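Cellulase IBT99 (Metagenomes, PDB 6WBT) probably hydrolyses 6-phospho-alpha-glucosides as a family 4 glycosyl hydrolase that carries NAD and a manganese ion in its active site. Local coordinates at residues 93-98 and 283-288; 99-104 and 425-430. All coordinates share one frame; numbering follows the deposited sequence.

In the fold
Helix 90-103 supplies the first segment of both contacts, the sugar-phosphate site lying toward 93-98 and a helix pair toward its other end. It follows strand 81-84 of the Rossmann-like nucleotide-binding sheet. Both contacts are partly buried; the centre of contact 1 is about 18 Å from the centre of the chain and that of contact 2 about 24 Å, with two of its seven touching residues exposed against none in contact 1. Contact 1 joins the helix to helix 286-291 around the phosphate; its chemistry is mainly charged and polar. Contact 2 sets segment 99-104 against helix 421-434 with aliphatic packing and a histidine-carboxylate bond. The two meet where Thr285 packs on Leu102.

Contact 1 of 2, residues 93-98 and 283-288; sequences MRVKDE and NNTRGM. With G6P (6-O-phosphono-alpha-D-glucopyranose), chain F.
CG of Arg94 stands anti to the backbone N (chi1 177°) and the chain stays extended to its guanidinium, which is carried past Gly287 to the sugar phosphate; Arg286 starts the same way but bends at chi2 (56°), and this turn brings its own guanidinium to the phosphate. Each group presents its edge, with the phosphorus near its plane. Arg94 NH1 gives G6P O2P an almost straight hydrogen bond of 2.9 Å (176°). Arg286 NH2 holds G6P O3P at 2.8 Å, while its NH1 forms a salt bridge with Asp241. Tyr266 and Arg294 add further bonds to the ligand.

A second layer sits behind these arginines. Glu98 OE1 takes two hydrogen bonds, from Gly287 N at 2.8 Å on the syn side and from Thr285 OG1 at 2.9 Å, the hydroxyl coming from above the carboxylate plane. Thr285 is the N-cap of helix 286-291, and the carboxylate therefore fastens onto the first turn of that helix. The other oxygen, Glu98 OE2, makes a long ion pair with Arg94 NE at 3.8 Å. Gly287 CA lies over one face of the Arg94 guanidinium, 3.9 Å from Arg94 NE, and the lack of a side chain there lets the backbones come close, with Val95 CA and Gly287 CA 4.9 Å apart. Val95 CG1 closes the apolar side against CG of Met288, a selenomethionine in this crystal.

The chemistry is that of a pocket made for a phosphate: two positive groups from different parts of the chain converge on one phosphate, whose negative charge probably offsets theirs, while Glu98, itself likely stabilised by the helix N-terminus, links the backbone behind Arg286 to the side chain of Arg94.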
loop_
_atom_site.group_PDB
_atom_site.type_symbol
_atom_site.label_atom_id
_atom_site.label_comp_id
_atom_site.label_asym_id
_atom_site.label_seq_id
_atom_site.Cartn_x
_atom_site.Cartn_y
_atom_site.Cartn_z
HETATM N N MSE A 93 -31.334 1.364 -28.738
HETATM C CA MSE A 93 -29.953 0.898 -28.741
HETATM C C MSE A 93 -29.743 -0.229 -27.737
HETATM O O MSE A 93 -28.797 -1.007 -27.859
HETATM C CB MSE A 93 -28.993 2.051 -28.445
HETATM C CG MSE A 93 -28.781 2.990 -29.620
HETATM SE SE MSE A 93 -28.169 2.044 -31.212
HETATM C CE MSE A 93 -26.629 1.127 -30.444
ATOM N N ARG A 94 -30.630 -0.313 -26.744
ATOM C CA ARG A 94 -30.514 -1.375 -25.750
ATOM C C ARG A 94 -30.795 -2.741 -26.363
ATOM O O ARG A 94 -30.075 -3.709 -26.092
ATOM C CB ARG A 94 -31.459 -1.111 -24.579
ATOM C CG ARG A 94 -31.449 -2.215 -23.537
ATOM C CD ARG A 94 -32.361 -1.902 -22.367
ATOM N NE ARG A 94 -32.367 -2.989 -21.393
ATOM C CZ ARG A 94 -33.026 -2.958 -20.239
ATOM N NH1 ARG A 94 -33.739 -1.892 -19.908
ATOM N NH2 ARG A 94 -32.969 -3.997 -19.418
ATOM N N VAL A 95 -31.837 -2.840 -27.193
ATOM C CA VAL A 95 -32.150 -4.121 -27.820
ATOM C C VAL A 95 -31.095 -4.484 -28.855
ATOM O O VAL A 95 -30.874 -5.668 -29.134
ATOM C CB VAL A 95 -33.563 -4.093 -28.435
ATOM C CG1 VAL A 95 -34.571 -3.591 -27.419
ATOM C CG2 VAL A 95 -33.595 -3.235 -29.691
ATOM N N LYS A 96 -30.423 -3.487 -29.436
ATOM C CA LYS A 96 -29.365 -3.782 -30.393
ATOM C C LYS A 96 -28.105 -4.272 -29.692
ATOM O O LYS A 96 -27.372 -5.099 -30.245
ATOM C CB LYS A 96 -29.062 -2.548 -31.243
ATOM C CG LYS A 96 -28.205 -2.841 -32.463
ATOM C CD LYS A 96 -28.836 -3.928 -33.320
ATOM C CE LYS A 96 -27.939 -4.314 -34.483
ATOM N NZ LYS A 96 -28.516 -5.437 -35.273
ATOM N N ASP A 97 -27.839 -3.782 -28.478
ATOM C CA ASP A 97 -26.716 -4.301 -27.706
ATOM C C ASP A 97 -26.969 -5.737 -27.269
ATOM O O ASP A 97 -26.067 -6.580 -27.332
ATOM C CB ASP A 97 -26.457 -3.411 -26.490
ATOM C CG ASP A 97 -26.095 -1.991 -26.872
ATOM O OD1 ASP A 97 -25.939 -1.719 -28.080
ATOM O OD2 ASP A 97 -25.970 -1.145 -25.961
ATOM N N GLU A 98 -28.193 -6.035 -26.826
ATOM C CA GLU A 98 -28.509 -7.385 -26.373
ATOM C C GLU A 98 -28.518 -8.372 -27.535
ATOM O O GLU A 98 -28.119 -9.531 -27.373
ATOM C CB GLU A 98 -29.855 -7.390 -25.649
ATOM C CG GLU A 98 -29.856 -6.623 -24.338
ATOM C CD GLU A 98 -31.253 -6.397 -23.796
ATOM O OE1 GLU A 98 -32.170 -6.144 -24.605
ATOM O OE2 GLU A 98 -31.437 -6.475 -22.564
ATOM N N ASN A 283 -34.765 -13.045 -30.241
ATOM C CA ASN A 283 -35.860 -12.289 -30.829
ATOM C C ASN A 283 -36.791 -11.668 -29.792
ATOM O O ASN A 283 -37.823 -11.103 -30.173
ATOM C CB ASN A 283 -36.675 -13.180 -31.780
ATOM C CG ASN A 283 -35.831 -13.770 -32.904
ATOM O OD1 ASN A 283 -35.753 -14.989 -33.058
ATOM N ND2 ASN A 283 -35.212 -12.906 -33.701
ATOM N N ASN A 284 -36.460 -11.750 -28.497
ATOM C CA ASN A 284 -37.264 -11.149 -27.427
ATOM C C ASN A 284 -36.338 -10.937 -26.228
ATOM O O ASN A 284 -36.461 -11.549 -25.166
ATOM C CB ASN A 284 -38.467 -12.020 -27.058
ATOM C CG ASN A 284 -39.414 -11.344 -26.078
ATOM O OD1 ASN A 284 -39.432 -11.667 -24.890
ATOM N ND2 ASN A 284 -40.217 -10.415 -26.579
ATOM N N THR A 285 -35.382 -10.029 -26.399
ATOM C CA THR A 285 -34.470 -9.684 -25.325
ATOM C C THR A 285 -35.198 -8.863 -24.266
ATOM O O THR A 285 -36.358 -8.473 -24.428
ATOM C CB THR A 285 -33.269 -8.917 -25.872
ATOM O OG1 THR A 285 -33.725 -7.718 -26.505
ATOM C CG2 THR A 285 -32.526 -9.762 -26.890
ATOM N N ARG A 286 -34.496 -8.610 -23.158
ATOM C CA ARG A 286 -35.088 -7.863 -22.053
ATOM C C ARG A 286 -35.465 -6.448 -22.475
ATOM O O ARG A 286 -36.492 -5.915 -22.038
ATOM C CB ARG A 286 -34.118 -7.834 -20.870
ATOM C CG ARG A 286 -34.597 -7.014 -19.685
ATOM C CD ARG A 286 -35.960 -7.481 -19.202
ATOM N NE ARG A 286 -36.497 -6.624 -18.149
ATOM C CZ ARG A 286 -37.707 -6.767 -17.618
ATOM N NH1 ARG A 286 -38.510 -7.733 -18.042
ATOM N NH2 ARG A 286 -38.115 -5.942 -16.664
ATOM N N GLY A 287 -34.645 -5.823 -23.321
ATOM C CA GLY A 287 -34.983 -4.496 -23.808
ATOM C C GLY A 287 -36.262 -4.484 -24.622
ATOM O O GLY A 287 -37.035 -3.525 -24.570
HETATM N N MSE A 288 -36.503 -5.547 -25.382
HETATM C CA MSE A 288 -37.726 -5.673 -26.164
HETATM C C MSE A 288 -38.938 -5.850 -25.259
HETATM O O MSE A 288 -40.043 -5.416 -25.589
HETATM C CB MSE A 288 -37.621 -6.849 -27.137
HETATM C CG MSE A 288 -36.742 -6.582 -28.345
HETATM SE SE MSE A 288 -36.528 -8.169 -29.456
HETATM C CE MSE A 288 -36.013 -7.302 -31.123
HETATM C C1 G6P F . -32.809 -2.641 -11.104
HETATM C C2 G6P F . -31.373 -2.454 -11.585
HETATM C C3 G6P F . -31.327 -1.651 -12.879
HETATM C C4 G6P F . -32.283 -2.243 -13.907
HETATM C C5 G6P F . -33.673 -2.358 -13.294
HETATM C C6 G6P F . -34.706 -2.900 -14.277
HETATM O O1 G6P F . -33.355 -1.372 -10.727
HETATM O O2 G6P F . -30.615 -1.775 -10.577
HETATM O O3 G6P F . -29.994 -1.654 -13.399
HETATM O O4 G6P F . -32.330 -1.406 -15.067
HETATM O O5 G6P F . -33.605 -3.206 -12.147
HETATM O O6 G6P F . -34.145 -3.042 -15.581
HETATM P P G6P F . -35.115 -3.273 -16.845
HETATM O O1P G6P F . -34.388 -4.291 -17.687
HETATM O O2P G6P F . -35.246 -1.904 -17.469
HETATM O O3P G6P F . -36.392 -3.785 -16.223
#

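Contact 2 of 2, residues 99-104 and 425-430; sequences QICLKH and KKLLDD
His104 and Leu427 pack against each other where two helices, 90-103 and 421-434, run nearly antiparallel, their short segments at 155° and 10.2 Å apart at the axes. His104, in the loop that follows helix 90-103, reaches across to helix 421-434. Its CB starts beside Leu427, with His104 CB 3.9 Å from Leu427 CG. The ring follows, with CG anti to the carbonyl carbon (chi1 -68°), a turn that lays one face over the backbone of helix 421-434 at Leu427 N. Along one side of the ring His104 CD2 meets Leu427 CD2 at 3.6 Å; along the other, ND1 looks toward the methylenes of Lys426, and His104 CE1 comes within 3.7 Å of Lys426 CB. At the tip, His104 NE2 donates a hydrogen bond to Asp430 OD2, modelled at 2.5 Å, with the acceptor near the ring plane but the carboxylate itself turned 53° from it.

This histidine-carboxylate pair lies over an apolar layer. Leu427 CD2 sits among Ile100, Cys101 and the ring, and Leu427 also packs on Ala114 of helix 114-136, a third helix in the packing. Lys103 NZ stands 4.2 Å from Asp430 OD2, too far for a salt bridge, though its charge probably adds to the positive surroundings of the carboxylate. The carboxylate in turn is likely to make protonation of the imidazole easier. Were His104 replaced by an alanine, Asp430 OD2 would probably lose its N-H partner and a gap would open beside Leu427. Ile100 meets the same aspartate with both branches: Ile100 CG2 touches Asp430 CB at 3.7 Å, and CD1 rests against Asp430 O.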
loop_
_atom_site.group_PDB
_atom_site.type_symbol
_atom_site.label_atom_id
_atom_site.label_comp_id
_atom_site.label_asym_id
_atom_site.label_seq_id
_atom_site.Cartn_x
_atom_site.Cartn_y
_atom_site.Cartn_z
ATOM N N GLN A 99 -28.963 -7.932 -28.714
ATOM C CA GLN A 99 -29.025 -8.836 -29.859
ATOM C C GLN A 99 -27.637 -9.141 -30.408
ATOM O O GLN A 99 -27.372 -10.267 -30.844
ATOM C CB GLN A 99 -29.916 -8.246 -30.952
ATOM C CG GLN A 99 -31.404 -8.427 -30.706
ATOM C CD GLN A 99 -32.249 -7.930 -31.863
ATOM O OE1 GLN A 99 -33.261 -8.537 -32.212
ATOM N NE2 GLN A 99 -31.836 -6.820 -32.463
ATOM N N ILE A 100 -26.741 -8.153 -30.402
ATOM C CA ILE A 100 -25.389 -8.378 -30.904
ATOM C C ILE A 100 -24.644 -9.362 -30.010
ATOM O O ILE A 100 -23.885 -10.210 -30.493
ATOM C CB ILE A 100 -24.640 -7.038 -31.033
ATOM C CG1 ILE A 100 -25.174 -6.245 -32.228
ATOM C CG2 ILE A 100 -23.140 -7.260 -31.170
ATOM C CD1 ILE A 100 -24.464 -4.931 -32.456
ATOM N N CYS A 101 -24.861 -9.278 -28.695
ATOM C CA CYS A 101 -24.204 -10.200 -27.775
ATOM C C CYS A 101 -24.708 -11.626 -27.968
ATOM O O CYS A 101 -23.912 -12.568 -28.066
ATOM C CB CYS A 101 -24.420 -9.744 -26.332
ATOM S SG CYS A 101 -23.670 -8.150 -25.930
ATOM N N LEU A 102 -26.031 -11.805 -28.025
ATOM C CA LEU A 102 -26.588 -13.140 -28.214
ATOM C C LEU A 102 -26.226 -13.712 -29.578
ATOM O O LEU A 102 -26.168 -14.937 -29.741
ATOM C CB LEU A 102 -28.106 -13.109 -28.036
ATOM C CG LEU A 102 -28.613 -12.670 -26.659
ATOM C CD1 LEU A 102 -30.132 -12.707 -26.609
ATOM C CD2 LEU A 102 -28.015 -13.535 -25.562
ATOM N N LYS A 103 -25.982 -12.848 -30.566
ATOM C CA LYS A 103 -25.502 -13.310 -31.861
ATOM C C LYS A 103 -24.116 -13.937 -31.766
ATOM O O LYS A 103 -23.769 -14.778 -32.602
ATOM C CB LYS A 103 -25.496 -12.147 -32.857
ATOM C CG LYS A 103 -25.159 -12.529 -34.289
ATOM C CD LYS A 103 -23.794 -11.997 -34.697
ATOM C CE LYS A 103 -23.480 -12.339 -36.144
ATOM N NZ LYS A 103 -22.166 -11.783 -36.572
ATOM N N HIS A 104 -23.325 -13.557 -30.763
ATOM C CA HIS A 104 -22.007 -14.134 -30.538
ATOM C C HIS A 104 -21.987 -15.106 -29.366
ATOM O O HIS A 104 -20.904 -15.488 -28.908
ATOM C CB HIS A 104 -20.975 -13.026 -30.316
ATOM C CG HIS A 104 -20.709 -12.198 -31.534
ATOM N ND1 HIS A 104 -19.744 -12.526 -32.460
ATOM C CD2 HIS A 104 -21.285 -11.055 -31.978
ATOM C CE1 HIS A 104 -19.734 -11.622 -33.424
ATOM N NE2 HIS A 104 -20.660 -10.719 -33.155
ATOM N N LYS A 425 -12.941 -9.341 -29.982
ATOM C CA LYS A 425 -12.731 -8.477 -31.139
ATOM C C LYS A 425 -13.952 -8.455 -32.051
ATOM O O LYS A 425 -14.351 -7.389 -32.533
ATOM C CB LYS A 425 -11.497 -8.930 -31.921
ATOM C CG LYS A 425 -11.018 -7.925 -32.959
ATOM C CD LYS A 425 -10.067 -8.568 -33.958
ATOM C CE LYS A 425 -9.411 -7.529 -34.852
ATOM N NZ LYS A 425 -8.468 -6.665 -34.089
ATOM N N LYS A 426 -14.552 -9.622 -32.302
ATOM C CA LYS A 426 -15.746 -9.678 -33.140
ATOM C C LYS A 426 -16.915 -8.946 -32.495
ATOM O O LYS A 426 -17.742 -8.356 -33.199
ATOM C CB LYS A 426 -16.113 -11.135 -33.427
ATOM C CG LYS A 426 -15.145 -11.834 -34.370
ATOM C CD LYS A 426 -15.144 -13.340 -34.158
ATOM C CE LYS A 426 -16.527 -13.940 -34.348
ATOM N NZ LYS A 426 -16.512 -15.411 -34.123
ATOM N N LEU A 427 -17.000 -8.971 -31.164
ATOM C CA LEU A 427 -18.036 -8.211 -30.473
ATOM C C LEU A 427 -17.717 -6.722 -30.458
ATOM O O LEU A 427 -18.616 -5.892 -30.633
ATOM C CB LEU A 427 -18.212 -8.735 -29.049
ATOM C CG LEU A 427 -19.340 -9.749 -28.848
ATOM C CD1 LEU A 427 -19.222 -10.421 -27.494
ATOM C CD2 LEU A 427 -20.691 -9.065 -28.988
ATOM N N LEU A 428 -16.445 -6.364 -30.256
ATOM C CA LEU A 428 -16.069 -4.954 -30.226
ATOM C C LEU A 428 -16.328 -4.287 -31.570
ATOM O O LEU A 428 -16.963 -3.228 -31.638
ATOM C CB LEU A 428 -14.599 -4.809 -29.830
ATOM C CG LEU A 428 -14.040 -3.386 -29.813
ATOM C CD1 LEU A 428 -14.791 -2.522 -28.813
ATOM C CD2 LEU A 428 -12.551 -3.397 -29.505
ATOM N N ASP A 429 -15.847 -4.898 -32.657
ATOM C CA ASP A 429 -16.063 -4.331 -33.983
ATOM C C ASP A 429 -17.544 -4.253 -34.328
ATOM O O ASP A 429 -17.964 -3.345 -35.055
ATOM C CB ASP A 429 -15.313 -5.148 -35.035
ATOM C CG ASP A 429 -13.807 -5.022 -34.907
ATOM O OD1 ASP A 429 -13.339 -3.981 -34.401
ATOM O OD2 ASP A 429 -13.092 -5.962 -35.315
ATOM N N ASP A 430 -18.349 -5.190 -33.823
ATOM C CA ASP A 430 -19.792 -5.103 -34.016
ATOM C C ASP A 430 -20.384 -3.914 -33.271
ATOM O O ASP A 430 -21.376 -3.331 -33.726
ATOM C CB ASP A 430 -20.466 -6.399 -33.566
ATOM C CG ASP A 430 -20.586 -7.412 -34.686
ATOM O OD1 ASP A 430 -20.913 -7.008 -35.822
ATOM O OD2 ASP A 430 -20.354 -8.612 -34.432
#